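Local structure of group 1 truncated hemoglobin (3AQ9) at residues T6-L11 with N15-A20; K27-E32 with H36-T41; K67-A72 with E112-D117; T93-G98 with A102-A107. The protein binds one heme as a truncated 2/2-fold globin, and probably binds oxygen and takes part in nitric oxide detoxification. The protein carries 1 engineered substitution. All coordinates share one frame; numbering follows the deposited sequence.

Interaction 1. Residues T6-L11 with N15-A20; sequences TIYEKL and NAMKAA
Apolar contact between residues 6-11 and 15-20 centres on the methyl end of Met17, which rests against both Tyr8 and Leu11. Met17 CE lies 4.0 Å from Tyr8 CD1, meeting the phenol ring at its edge and near its plane, and 4.1 Å from Leu11 CD1. Met17 starts with CG anti to the backbone N (chi1 -173°) and then folds at the next two torsions, which turns the thioether methyl back onto these two residues. Leu58, Thr51, Leu54 and Thr55 pack round the same group of side chains.

Side chain meets backbone where Ala16 CB presses on Leu11 O at 3.1 Å, the closest approach of the two segments.

No hydrogen bond crosses between the segments; within residues 6-11, Thr6 and Glu9 form a capping box: Glu9 N donates to Thr6 OG1 at 3.0 Å, and Thr6 N donates to the anti lone pair of Glu9 OE1 at the same length, fixing the start of helix 7-11.

The short axes lie 9.4 Å apart at 80°. A brief first helix turning almost perpendicularly into helix 13-28 is consistent with the shortened A helix and following B helix of truncated hemoglobins.

Interaction 2. Residues K27-E32 with H36-T41; sequences KVLADE and HFFKNT. With HEM (protoporphyrin IX containing Fe), chain C.
Over one face of the Phe38 ring sits a heme methyl, CMA, while the iron-bound water lies at the ring edge, in plane. Phe38 CZ comes within 3.3 Å of the heme meso carbon CHB, so the far end of the ring abuts the porphyrin. Val28 and Leu29 each cross the Phe38 side chain at about a right angle: Val28 CG1 is 3.5 Å from Phe38 CE1, and Leu29 CD2 is 3.7 Å from Phe38 CB. Val28 holds CG1 anti to its own backbone N (chi1 163°), the branch that reaches the ring.

The imidazole of His36 is met at its edge, in plane, by Glu32 O, 3.4 Å from His36 CE1. Its CD2 lies above one face of the Phe37 ring, displaced toward the rim. Phe37 CD1 in turn approaches the heme methyl CMB at 3.6 Å.

Thr41 OG1 donates a 2.7 Å hydrogen bond to propionate oxygen O2A of the heme, so the segment that packs on the porphyrin also holds one of its acidic arms. Were Phe38 an alanine, a gap would probably open between Val28, Leu29 and the heme, leaving methyl CMA and the bound water without their aromatic neighbour.

Phe37, Phe38 and Thr41 line the heme pocket from the loop between helices 13-28 and 43-57, with the end of helix 13-28 packed behind Phe38. Val28 also packs on Ile86 and Asn89 of helix 80-96, Phe38 meets Tyr25 edge-to-face and touches Met43 of helix 43-57, and Phe37 meets His82 edge-to-face.

Interaction 3. Residues K67-A72 with E112-D117; sequences KNMTEA and EHTRKD. With HEM (protoporphyrin IX containing Fe), chain C.
Asp117 O is approached by two groups of Thr70: the hydroxyl OG1 donates a 2.7 Å hydrogen bond to it, and Thr70 CA lies 3.2 Å from the same oxygen in a CA-H...O contact. The hydroxyl meets the carbonyl at a C=O...donor angle of 133°, a little tilted from its plane. With chi1 at -63° Thr70 sets OG1 beside the backbone N, and this brings it to the carbonyl. A valine in its place would probably leave Asp117 O without its hydroxyl donor at this junction and set the two backbones less firmly against each other.

Alongside, Met69 CB packs on Asp117 CB at 4.1 Å, and Met69 CG faces Thr114 CG2. The hydroxyl of Thr114 turns to Ile111 O. Met69 is bent at both later torsions, so its sulfur turns from Asp117 to the porphyrin, with SD 3.6 Å from heme CHD.

Residues 69-72 form a single, weakly bonded turn of helix, consistent with the much reduced F helix of truncated hemoglobins. Its start carries a capping box: Glu71 N donates to Asn68 OD1 at 2.8 Å, and Asn68 N donates to Glu71 OE1. Just before it, Lys67 N gives a nearly straight hydrogen bond (170°) of 2.8 Å to heme propionate oxygen O1D. Met69 O accepts from ND1 of His73, the predicted proximal iron ligand, and is likely to help orient that imidazole.

At the start of residues 112-117, Arg115 grips Glu112 side-on, NE to OE1 at 2.8 Å and NH2 to OE2, while its NH1 forms a salt bridge with Asp84 of helix 80-96.

Interaction 4. Residues T93-G98 with A102-A107; sequences TLKELG and AVINEA
Ile104 points its longer branch at helix 80-96 and meets it in two places, the flank of Leu94 and the backbone of Lys95. Its CG1 lies 3.7 Å from Leu94 CB, so the two side chains touch near their roots. The branch then runs on, with CG1 anti to the carbonyl carbon (chi1 -67°) and the chain extended beyond, to lay the terminal methyl CD1 against the backbone of Lys95: Ile104 CD1 is 3.7 Å from Lys95 N and 3.9 Å from Lys95 CA.

Lys95 crosses Ile104 at about a right angle, its CD 4.0 Å from Ile104 CD1. The aliphatic part of the lysine thus borders the apolar contact at its exposed edge, while bends along the chain carry the amino group away; there NZ has a weak, long ion pair with Asp101. Leu94 reaches further along helix 101-112 with its own branch, and Leu94 CD1 approaches Ala107 CB at 4.3 Å, so one leucine touches residues almost a turn apart on the facing helix. No hydrogen bond joins the two segments.

After Lys95 the chain leaves the helix at Gly98 in a Schellman motif, with Gly98 N bonded to Lys95 O at 2.8 Å. The positive phi of 95° suits a glycine.

The two helices probably correspond to the G and H helices of the globin fold, joined here by a short turn. Val99 of the connecting loop packs on both Leu94 and Ile104. Helix 13-28 touches Thr93 through Leu23 and Phe24, and helix 7-11 meets Val103 through Leu11 and Ala107 through Ile7.

From the N terminus, interaction 1 closes the short turn between helix 7-11 and helix 13-28, and interaction 2 closes the next one, where helix 13-28 gives way to the loop leading to helix 43-57. Interaction 3 closes a much longer loop, joining helix 69-72 to helix 115-118, and interaction 4, the turn between helices 80-96 and 101-112, is nested inside it. None of the four cross. Interactions 1 and 4 touch directly, as where Leu11 meets Val103 and Ala20 meets Leu97, whereas Lys27 and Glu96 link interactions 2 and 4 by a salt bridge. Interactions 2 and 3 do not touch but share the heme, each holding one propionate.

Interaction 1. Residues T6-L11 with N15-A20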
# COMPACT_ATOMS: atom_id res chain seq x y z
N THR A 6 -8.93 -12.77 9.04
CA THR A 6 -8.79 -11.94 7.87
C THR A 6 -7.25 -11.81 7.62
O THR A 6 -6.46 -12.16 8.51
CB THR A 6 -9.32 -10.55 8.19
OG1 THR A 6 -8.65 -10.07 9.36
CG2 THR A 6 -10.90 -10.56 8.42
N ILE A 7 -6.87 -11.34 6.44
CA ILE A 7 -5.44 -11.10 6.16
C ILE A 7 -4.90 -10.07 7.15
O ILE A 7 -3.79 -10.24 7.69
CB ILE A 7 -5.25 -10.63 4.69
CG1 ILE A 7 -5.64 -11.80 3.78
CG2 ILE A 7 -3.78 -10.10 4.50
CD1 ILE A 7 -5.83 -11.19 2.23
N TYR A 8 -5.68 -9.04 7.40
CA TYR A 8 -5.33 -8.10 8.46
C TYR A 8 -5.00 -8.76 9.80
O TYR A 8 -3.94 -8.42 10.39
CB TYR A 8 -6.50 -7.15 8.66
CG TYR A 8 -6.36 -6.16 9.83
CD1 TYR A 8 -5.62 -4.99 9.55
CD2 TYR A 8 -7.15 -6.29 11.01
CE1 TYR A 8 -5.52 -4.05 10.52
CE2 TYR A 8 -7.05 -5.26 12.02
CZ TYR A 8 -6.24 -4.12 11.58
OH TYR A 8 -6.01 -2.99 12.33
N GLU A 9 -5.83 -9.71 10.27
CA GLU A 9 -5.47 -10.34 11.56
C GLU A 9 -4.18 -11.21 11.38
O GLU A 9 -3.30 -11.28 12.30
CB GLU A 9 -6.63 -11.21 11.97
CG GLU A 9 -7.78 -10.44 12.42
CD GLU A 9 -9.01 -11.35 12.72
OE1 GLU A 9 -9.44 -12.18 11.91
OE2 GLU A 9 -9.50 -11.28 13.84
N LYS A 10 -4.07 -11.86 10.20
CA LYS A 10 -2.95 -12.74 9.98
C LYS A 10 -1.64 -11.93 9.97
O LYS A 10 -0.60 -12.47 10.38
CB LYS A 10 -3.14 -13.50 8.68
CG LYS A 10 -4.12 -14.69 8.81
CD LYS A 10 -4.57 -15.13 7.39
CE LYS A 10 -5.40 -16.48 7.38
NZ LYS A 10 -5.46 -16.70 5.90
N LEU A 11 -1.70 -10.69 9.51
CA LEU A 11 -0.49 -9.77 9.50
C LEU A 11 -0.07 -9.33 10.86
O LEU A 11 1.05 -8.80 11.01
CB LEU A 11 -0.81 -8.44 8.65
CG LEU A 11 -0.91 -8.80 7.30
CD1 LEU A 11 -1.35 -7.59 6.49
CD2 LEU A 11 0.48 -9.41 6.85
N ASN A 15 -1.42 -3.00 15.25
CA ASN A 15 -0.03 -2.57 15.53
C ASN A 15 0.87 -2.96 14.39
O ASN A 15 1.86 -2.25 14.11
CB ASN A 15 0.44 -3.26 16.75
CG ASN A 15 -0.30 -2.77 18.02
OD1 ASN A 15 -1.09 -1.83 17.93
ND2 ASN A 15 -0.16 -3.48 19.09
N ALA A 16 0.52 -4.05 13.68
CA ALA A 16 1.36 -4.44 12.51
C ALA A 16 1.11 -3.47 11.35
O ALA A 16 2.07 -3.09 10.68
CB ALA A 16 1.02 -5.89 12.00
N MET A 17 -0.11 -3.05 11.10
CA MET A 17 -0.38 -2.16 10.00
C MET A 17 0.31 -0.80 10.28
O MET A 17 0.82 -0.16 9.32
CB MET A 17 -1.87 -1.92 9.81
CG MET A 17 -2.03 -1.15 8.56
SD MET A 17 -1.64 -2.13 6.98
CE MET A 17 -2.25 -3.80 7.78
N LYS A 18 0.21 -0.32 11.49
CA LYS A 18 0.83 0.96 11.84
C LYS A 18 2.33 0.96 11.66
O LYS A 18 2.94 2.03 11.44
CB LYS A 18 0.46 1.40 13.28
CG LYS A 18 -1.05 1.82 13.22
CD LYS A 18 -1.29 2.38 14.63
CE LYS A 18 -2.70 2.96 14.59
NZ LYS A 18 -2.86 3.58 15.92
N ALA A 19 2.97 -0.19 11.89
CA ALA A 19 4.43 -0.32 11.62
C ALA A 19 4.69 -0.54 10.10
O ALA A 19 5.66 -0.02 9.54
CB ALA A 19 5.01 -1.49 12.45
N ALA A 20 3.82 -1.25 9.40
CA ALA A 20 4.10 -1.60 8.00
C ALA A 20 4.04 -0.36 7.08
O ALA A 20 4.88 -0.20 6.20
CB ALA A 20 3.03 -2.60 7.56

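Interaction 2. Residues K27-E32 with H36-T41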
# COMPACT_ATOMS: atom_id res chain seq x y z
N LYS A 27 10.83 2.50 2.24
CA LYS A 27 11.41 1.82 1.07
C LYS A 27 10.97 2.56 -0.18
O LYS A 27 11.78 2.77 -1.08
CB LYS A 27 10.85 0.38 0.99
CG LYS A 27 11.51 -0.43 2.17
CD LYS A 27 10.97 -1.91 1.99
CE LYS A 27 11.45 -2.78 3.22
NZ LYS A 27 12.91 -2.95 3.26
N VAL A 28 9.68 2.93 -0.24
CA VAL A 28 9.20 3.63 -1.49
C VAL A 28 9.98 4.94 -1.71
O VAL A 28 10.36 5.25 -2.86
CB VAL A 28 7.68 3.92 -1.34
CG1 VAL A 28 7.16 4.98 -2.33
CG2 VAL A 28 6.85 2.61 -1.49
N LEU A 29 10.25 5.69 -0.63
CA LEU A 29 10.92 6.97 -0.79
C LEU A 29 12.40 6.83 -1.07
O LEU A 29 13.09 7.85 -1.29
CB LEU A 29 10.73 7.83 0.52
CG LEU A 29 9.23 8.21 0.72
CD1 LEU A 29 8.95 8.92 2.15
CD2 LEU A 29 8.64 9.16 -0.42
N ALA A 30 12.91 5.59 -1.11
CA ALA A 30 14.30 5.31 -1.50
C ALA A 30 14.35 4.59 -2.87
O ALA A 30 15.43 4.21 -3.37
CB ALA A 30 15.02 4.48 -0.45
N ASP A 31 13.17 4.38 -3.48
CA ASP A 31 13.09 3.58 -4.69
C ASP A 31 13.02 4.52 -5.91
O ASP A 31 12.12 5.33 -6.00
CB ASP A 31 11.80 2.70 -4.65
CG ASP A 31 11.76 1.66 -5.77
OD1 ASP A 31 12.15 1.99 -6.94
OD2 ASP A 31 11.30 0.53 -5.58
N GLU A 32 14.03 4.45 -6.77
CA GLU A 32 14.14 5.44 -7.85
C GLU A 32 12.95 5.33 -8.77
O GLU A 32 12.63 6.29 -9.51
CB GLU A 32 15.41 5.13 -8.76
CG GLU A 32 16.74 5.32 -7.93
CD GLU A 32 16.93 6.71 -7.36
OE1 GLU A 32 16.52 7.68 -7.92
OE2 GLU A 32 17.44 6.78 -6.20
N HIS A 36 9.84 9.86 -6.44
CA HIS A 36 9.57 11.28 -6.78
C HIS A 36 8.08 11.64 -6.85
O HIS A 36 7.77 12.81 -6.82
CB HIS A 36 10.16 11.56 -8.18
CG HIS A 36 9.88 10.44 -9.15
ND1 HIS A 36 10.62 9.27 -9.19
CD2 HIS A 36 8.94 10.34 -10.14
CE1 HIS A 36 10.22 8.56 -10.23
NE2 HIS A 36 9.17 9.14 -10.80
N PHE A 37 7.16 10.66 -7.02
CA PHE A 37 5.75 10.96 -7.07
C PHE A 37 5.25 11.62 -5.78
O PHE A 37 4.26 12.34 -5.79
CB PHE A 37 4.91 9.70 -7.35
CG PHE A 37 5.06 9.26 -8.77
CD1 PHE A 37 5.93 8.23 -9.08
CD2 PHE A 37 4.32 9.88 -9.78
CE1 PHE A 37 6.15 7.81 -10.42
CE2 PHE A 37 4.50 9.46 -11.11
CZ PHE A 37 5.45 8.45 -11.41
N PHE A 38 6.00 11.38 -4.70
CA PHE A 38 5.62 11.90 -3.40
C PHE A 38 6.30 13.17 -3.01
O PHE A 38 6.23 13.58 -1.81
CB PHE A 38 5.95 10.81 -2.37
CG PHE A 38 5.19 9.56 -2.63
CD1 PHE A 38 5.76 8.48 -3.39
CD2 PHE A 38 3.85 9.47 -2.20
CE1 PHE A 38 4.97 7.36 -3.77
CE2 PHE A 38 3.08 8.26 -2.49
CZ PHE A 38 3.64 7.22 -3.27
N LYS A 39 6.96 13.84 -3.96
CA LYS A 39 7.76 15.02 -3.60
C LYS A 39 6.93 16.09 -2.89
O LYS A 39 7.43 16.81 -1.98
CB LYS A 39 8.43 15.57 -4.91
CG LYS A 39 9.03 16.98 -4.69
CD LYS A 39 9.20 17.73 -6.01
CE LYS A 39 9.85 19.14 -5.74
NZ LYS A 39 9.66 19.92 -6.99
N ASN A 40 5.71 16.31 -3.34
CA ASN A 40 4.86 17.39 -2.73
C ASN A 40 3.77 16.85 -1.81
O ASN A 40 2.88 17.58 -1.44
CB ASN A 40 4.14 18.16 -3.81
CG ASN A 40 5.08 18.96 -4.64
OD1 ASN A 40 6.01 19.56 -4.13
ND2 ASN A 40 4.89 18.92 -5.94
N THR A 41 3.93 15.61 -1.37
CA THR A 41 2.93 14.95 -0.56
C THR A 41 3.17 15.11 0.92
O THR A 41 4.30 15.06 1.44
CB THR A 41 2.88 13.42 -0.92
OG1 THR A 41 2.47 13.27 -2.31
CG2 THR A 41 1.81 12.70 -0.10
CHA HEM C . -2.66 8.78 -3.13
CHB HEM C . 1.40 7.58 -5.63
CHC HEM C . -0.14 3.02 -5.90
CHD HEM C . -3.25 4.03 -2.24
C1A HEM C . -1.44 8.84 -3.79
C2A HEM C . -0.65 10.06 -4.05
C3A HEM C . 0.45 9.71 -4.68
C4A HEM C . 0.42 8.29 -4.93
CMA HEM C . 1.64 10.55 -5.17
CAA HEM C . -1.04 11.47 -3.46
CBA HEM C . -1.23 12.78 -4.26
CGA HEM C . -1.14 13.80 -2.97
O1A HEM C . -2.17 13.90 -2.21
O2A HEM C . -0.02 14.17 -2.44
C1B HEM C . 1.24 6.21 -5.98
C2B HEM C . 2.13 5.58 -6.94
C3B HEM C . 1.64 4.34 -7.09
C4B HEM C . 0.53 4.24 -6.17
CMB HEM C . 3.32 6.19 -7.68
CAB HEM C . 2.20 3.29 -8.05
CBB HEM C . 1.25 2.67 -8.74
C1C HEM C . -1.08 2.88 -4.87
C2C HEM C . -1.59 1.62 -4.39
C3C HEM C . -2.42 1.94 -3.37
C4C HEM C . -2.44 3.36 -3.18
CMC HEM C . -1.17 0.21 -4.97
CAC HEM C . -3.23 1.00 -2.41
CBC HEM C . -3.43 -0.28 -2.72
C1D HEM C . -3.36 5.42 -2.20
C2D HEM C . -4.23 6.08 -1.27
C3D HEM C . -4.06 7.48 -1.56
C4D HEM C . -3.11 7.53 -2.63
CMD HEM C . -5.17 5.51 -0.20
CAD HEM C . -4.73 8.63 -0.84
CBD HEM C . -6.04 9.00 -1.38
CGD HEM C . -6.66 10.08 -0.46
O1D HEM C . -7.86 10.30 -0.52
O2D HEM C . -5.85 10.92 0.12
NA HEM C . -0.72 7.80 -4.37
NB HEM C . 0.18 5.44 -5.46
NC HEM C . -1.60 3.91 -4.15
ND HEM C . -2.60 6.29 -3.03
FE HEM C . -1.20 5.88 -4.28
O HOH W 1 0.18 5.57 -2.59

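Interaction 3. Residues K67-A72 with E112-D117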
# COMPACT_ATOMS: atom_id res chain seq x y z
N LYS A 67 -10.27 9.15 -1.29
CA LYS A 67 -10.58 9.00 -2.65
C LYS A 67 -10.56 7.57 -3.17
O LYS A 67 -9.85 6.79 -2.63
CB LYS A 67 -9.49 9.75 -3.46
CG LYS A 67 -9.76 11.34 -3.31
CD LYS A 67 -8.55 12.06 -3.95
CE LYS A 67 -8.60 13.61 -3.56
NZ LYS A 67 -7.65 14.26 -4.52
N ASN A 68 -11.32 7.30 -4.22
CA ASN A 68 -11.17 5.96 -4.82
C ASN A 68 -9.78 5.90 -5.57
O ASN A 68 -9.07 6.94 -5.73
CB ASN A 68 -12.38 5.65 -5.75
CG ASN A 68 -12.41 6.44 -7.05
OD1 ASN A 68 -11.44 6.55 -7.78
ND2 ASN A 68 -13.57 6.90 -7.39
N MET A 69 -9.39 4.72 -6.06
CA MET A 69 -8.02 4.63 -6.56
C MET A 69 -7.89 5.30 -7.94
O MET A 69 -6.75 5.58 -8.32
CB MET A 69 -7.61 3.14 -6.60
CG MET A 69 -7.56 2.53 -5.18
SD MET A 69 -6.17 3.35 -4.28
CE MET A 69 -7.05 4.49 -3.24
N THR A 70 -8.99 5.60 -8.65
CA THR A 70 -8.84 6.32 -9.89
C THR A 70 -8.60 7.81 -9.53
O THR A 70 -7.68 8.44 -10.08
CB THR A 70 -10.08 6.20 -10.78
OG1 THR A 70 -10.16 4.77 -11.10
CG2 THR A 70 -9.96 7.05 -12.04
N GLU A 71 -9.49 8.33 -8.67
CA GLU A 71 -9.41 9.77 -8.30
C GLU A 71 -8.05 10.00 -7.63
O GLU A 71 -7.46 11.13 -7.79
CB GLU A 71 -10.47 10.07 -7.22
CG GLU A 71 -11.91 10.00 -7.81
CD GLU A 71 -13.08 9.96 -6.58
OE1 GLU A 71 -12.86 9.50 -5.36
OE2 GLU A 71 -14.24 10.40 -6.92
N ALA A 72 -7.64 9.08 -6.75
CA ALA A 72 -6.38 9.28 -5.94
C ALA A 72 -5.15 9.48 -6.89
O ALA A 72 -4.27 10.29 -6.56
CB ALA A 72 -6.11 8.14 -5.07
N GLU A 112 -3.63 -6.35 -5.77
CA GLU A 112 -3.35 -6.37 -7.23
C GLU A 112 -4.64 -5.96 -8.04
O GLU A 112 -4.55 -5.38 -9.14
CB GLU A 112 -2.90 -7.81 -7.62
CG GLU A 112 -2.94 -8.12 -9.06
CD GLU A 112 -1.87 -7.23 -9.87
OE1 GLU A 112 -2.13 -7.03 -11.12
OE2 GLU A 112 -0.84 -6.89 -9.27
N HIS A 113 -5.84 -6.24 -7.50
CA HIS A 113 -7.08 -5.92 -8.28
C HIS A 113 -7.19 -4.37 -8.47
O HIS A 113 -7.99 -3.97 -9.37
CB HIS A 113 -8.27 -6.46 -7.47
CG HIS A 113 -8.41 -7.93 -7.59
ND1 HIS A 113 -8.05 -8.86 -6.61
CD2 HIS A 113 -8.84 -8.64 -8.65
CE1 HIS A 113 -8.32 -10.10 -7.07
NE2 HIS A 113 -8.79 -9.99 -8.31
N THR A 114 -6.44 -3.56 -7.71
CA THR A 114 -6.59 -2.09 -7.88
C THR A 114 -5.76 -1.60 -9.05
O THR A 114 -5.88 -0.40 -9.42
CB THR A 114 -6.15 -1.30 -6.66
OG1 THR A 114 -4.74 -1.53 -6.35
CG2 THR A 114 -6.97 -1.68 -5.40
N ARG A 115 -4.93 -2.48 -9.64
CA ARG A 115 -3.97 -1.97 -10.70
C ARG A 115 -4.76 -1.24 -11.83
O ARG A 115 -4.40 -0.11 -12.23
CB ARG A 115 -3.17 -3.12 -11.25
CG ARG A 115 -2.09 -2.62 -12.33
CD ARG A 115 -1.42 -3.87 -13.03
NE ARG A 115 -0.72 -4.79 -12.08
CZ ARG A 115 0.61 -4.79 -11.88
NH1 ARG A 115 1.46 -3.90 -12.48
NH2 ARG A 115 1.12 -5.68 -11.03
N LYS A 116 -5.81 -1.87 -12.34
CA LYS A 116 -6.50 -1.26 -13.49
C LYS A 116 -7.18 0.04 -13.11
O LYS A 116 -7.52 0.84 -14.03
CB LYS A 116 -7.51 -2.20 -14.11
CG LYS A 116 -8.67 -2.53 -13.11
CD LYS A 116 -9.72 -3.43 -13.84
CE LYS A 116 -10.94 -3.68 -12.84
NZ LYS A 116 -11.96 -4.38 -13.67
N ASP A 117 -7.44 0.24 -11.82
CA ASP A 117 -8.15 1.47 -11.45
C ASP A 117 -7.21 2.71 -11.42
O ASP A 117 -7.71 3.83 -11.52
CB ASP A 117 -8.79 1.33 -10.05
CG ASP A 117 -9.91 0.23 -10.09
OD1 ASP A 117 -10.59 0.14 -11.12
OD2 ASP A 117 -9.83 -0.62 -9.17
CHA HEM C . -2.66 8.78 -3.13
CHB HEM C . 1.40 7.58 -5.63
CHC HEM C . -0.14 3.02 -5.90
CHD HEM C . -3.25 4.03 -2.24
C1A HEM C . -1.44 8.84 -3.79
C2A HEM C . -0.65 10.06 -4.05
C3A HEM C . 0.45 9.71 -4.68
C4A HEM C . 0.42 8.29 -4.93
CMA HEM C . 1.64 10.55 -5.17
CAA HEM C . -1.04 11.47 -3.46
CBA HEM C . -1.23 12.78 -4.26
CGA HEM C . -1.14 13.80 -2.97
O1A HEM C . -2.17 13.90 -2.21
O2A HEM C . -0.02 14.17 -2.44
C1B HEM C . 1.24 6.21 -5.98
C2B HEM C . 2.13 5.58 -6.94
C3B HEM C . 1.64 4.34 -7.09
C4B HEM C . 0.53 4.24 -6.17
CMB HEM C . 3.32 6.19 -7.68
CAB HEM C . 2.20 3.29 -8.05
CBB HEM C . 1.25 2.67 -8.74
C1C HEM C . -1.08 2.88 -4.87
C2C HEM C . -1.59 1.62 -4.39
C3C HEM C . -2.42 1.94 -3.37
C4C HEM C . -2.44 3.36 -3.18
CMC HEM C . -1.17 0.21 -4.97
CAC HEM C . -3.23 1.00 -2.41
CBC HEM C . -3.43 -0.28 -2.72
C1D HEM C . -3.36 5.42 -2.20
C2D HEM C . -4.23 6.08 -1.27
C3D HEM C . -4.06 7.48 -1.56
C4D HEM C . -3.11 7.53 -2.63
CMD HEM C . -5.17 5.51 -0.20
CAD HEM C . -4.73 8.63 -0.84
CBD HEM C . -6.04 9.00 -1.38
CGD HEM C . -6.66 10.08 -0.46
O1D HEM C . -7.86 10.30 -0.52
O2D HEM C . -5.85 10.92 0.12
NA HEM C . -0.72 7.80 -4.37
NB HEM C . 0.18 5.44 -5.46
NC HEM C . -1.60 3.91 -4.15
ND HEM C . -2.60 6.29 -3.03
FE HEM C . -1.20 5.88 -4.28
O HOH W 1 0.18 5.57 -2.59

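Interaction 4. Residues T93-G98 with A102-A107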
# COMPACT_ATOMS: atom_id res chain seq x y z
N THR A 93 8.41 -5.16 2.75
CA THR A 93 8.08 -4.61 4.09
C THR A 93 7.50 -5.72 4.98
O THR A 93 7.89 -5.92 6.14
CB THR A 93 7.04 -3.46 3.94
OG1 THR A 93 7.73 -2.39 3.24
CG2 THR A 93 6.59 -2.94 5.32
N LEU A 94 6.47 -6.38 4.43
CA LEU A 94 5.83 -7.44 5.23
C LEU A 94 6.82 -8.57 5.55
O LEU A 94 6.77 -9.12 6.64
CB LEU A 94 4.60 -7.96 4.42
CG LEU A 94 3.45 -6.94 4.21
CD1 LEU A 94 2.29 -7.56 3.52
CD2 LEU A 94 2.91 -6.33 5.53
N LYS A 95 7.73 -8.89 4.59
CA LYS A 95 8.72 -9.98 4.84
C LYS A 95 9.56 -9.53 6.02
O LYS A 95 9.90 -10.32 6.96
CB LYS A 95 9.69 -10.09 3.60
CG LYS A 95 10.60 -11.37 3.63
CD LYS A 95 9.55 -12.61 3.63
CE LYS A 95 10.02 -14.04 4.10
NZ LYS A 95 11.12 -14.46 3.15
N GLU A 96 10.01 -8.28 5.94
CA GLU A 96 11.00 -7.73 6.97
C GLU A 96 10.33 -7.71 8.32
O GLU A 96 10.99 -7.87 9.40
CB GLU A 96 11.56 -6.38 6.49
CG GLU A 96 12.60 -5.66 7.43
CD GLU A 96 13.17 -4.37 6.74
OE1 GLU A 96 12.80 -4.23 5.60
OE2 GLU A 96 14.00 -3.61 7.34
N LEU A 97 9.02 -7.53 8.36
CA LEU A 97 8.21 -7.60 9.56
C LEU A 97 7.92 -9.04 10.05
O LEU A 97 7.35 -9.22 11.11
CB LEU A 97 6.88 -6.83 9.48
CG LEU A 97 7.21 -5.34 9.25
CD1 LEU A 97 5.84 -4.66 9.01
CD2 LEU A 97 7.92 -4.76 10.55
N GLY A 98 8.33 -10.05 9.28
CA GLY A 98 8.18 -11.45 9.75
C GLY A 98 6.93 -12.13 9.27
O GLY A 98 6.60 -13.20 9.75
N ALA A 102 3.08 -16.96 2.46
CA ALA A 102 1.67 -17.30 2.07
C ALA A 102 0.75 -16.13 2.35
O ALA A 102 -0.11 -15.78 1.49
CB ALA A 102 1.14 -18.56 2.76
N VAL A 103 0.95 -15.45 3.50
CA VAL A 103 0.10 -14.32 3.85
C VAL A 103 0.46 -13.10 2.99
O VAL A 103 -0.43 -12.34 2.53
CB VAL A 103 0.19 -14.03 5.40
CG1 VAL A 103 -0.50 -12.67 5.72
CG2 VAL A 103 -0.46 -15.28 6.10
N ILE A 104 1.75 -12.91 2.71
CA ILE A 104 2.10 -11.81 1.85
C ILE A 104 1.41 -12.01 0.50
O ILE A 104 0.90 -11.05 -0.10
CB ILE A 104 3.61 -11.74 1.62
CG1 ILE A 104 4.30 -11.35 2.99
CG2 ILE A 104 3.93 -10.65 0.56
CD1 ILE A 104 5.78 -11.55 2.86
N ASN A 105 1.36 -13.24 0.03
CA ASN A 105 0.75 -13.45 -1.32
C ASN A 105 -0.75 -13.17 -1.29
O ASN A 105 -1.30 -12.62 -2.25
CB ASN A 105 1.00 -14.89 -1.78
CG ASN A 105 2.50 -15.13 -2.12
OD1 ASN A 105 3.27 -14.14 -2.38
ND2 ASN A 105 2.92 -16.43 -2.13
N GLU A 106 -1.42 -13.57 -0.20
CA GLU A 106 -2.86 -13.28 -0.07
C GLU A 106 -3.09 -11.76 -0.11
O GLU A 106 -3.99 -11.26 -0.78
CB GLU A 106 -3.46 -13.87 1.22
CG GLU A 106 -3.73 -15.42 1.16
CD GLU A 106 -4.52 -15.84 -0.18
OE1 GLU A 106 -3.87 -16.60 -0.99
OE2 GLU A 106 -5.73 -15.44 -0.49
N ALA A 107 -2.23 -11.01 0.59
CA ALA A 107 -2.41 -9.60 0.66
C ALA A 107 -2.15 -8.98 -0.72
O ALA A 107 -2.94 -8.11 -1.20
CB ALA A 107 -1.39 -8.94 1.68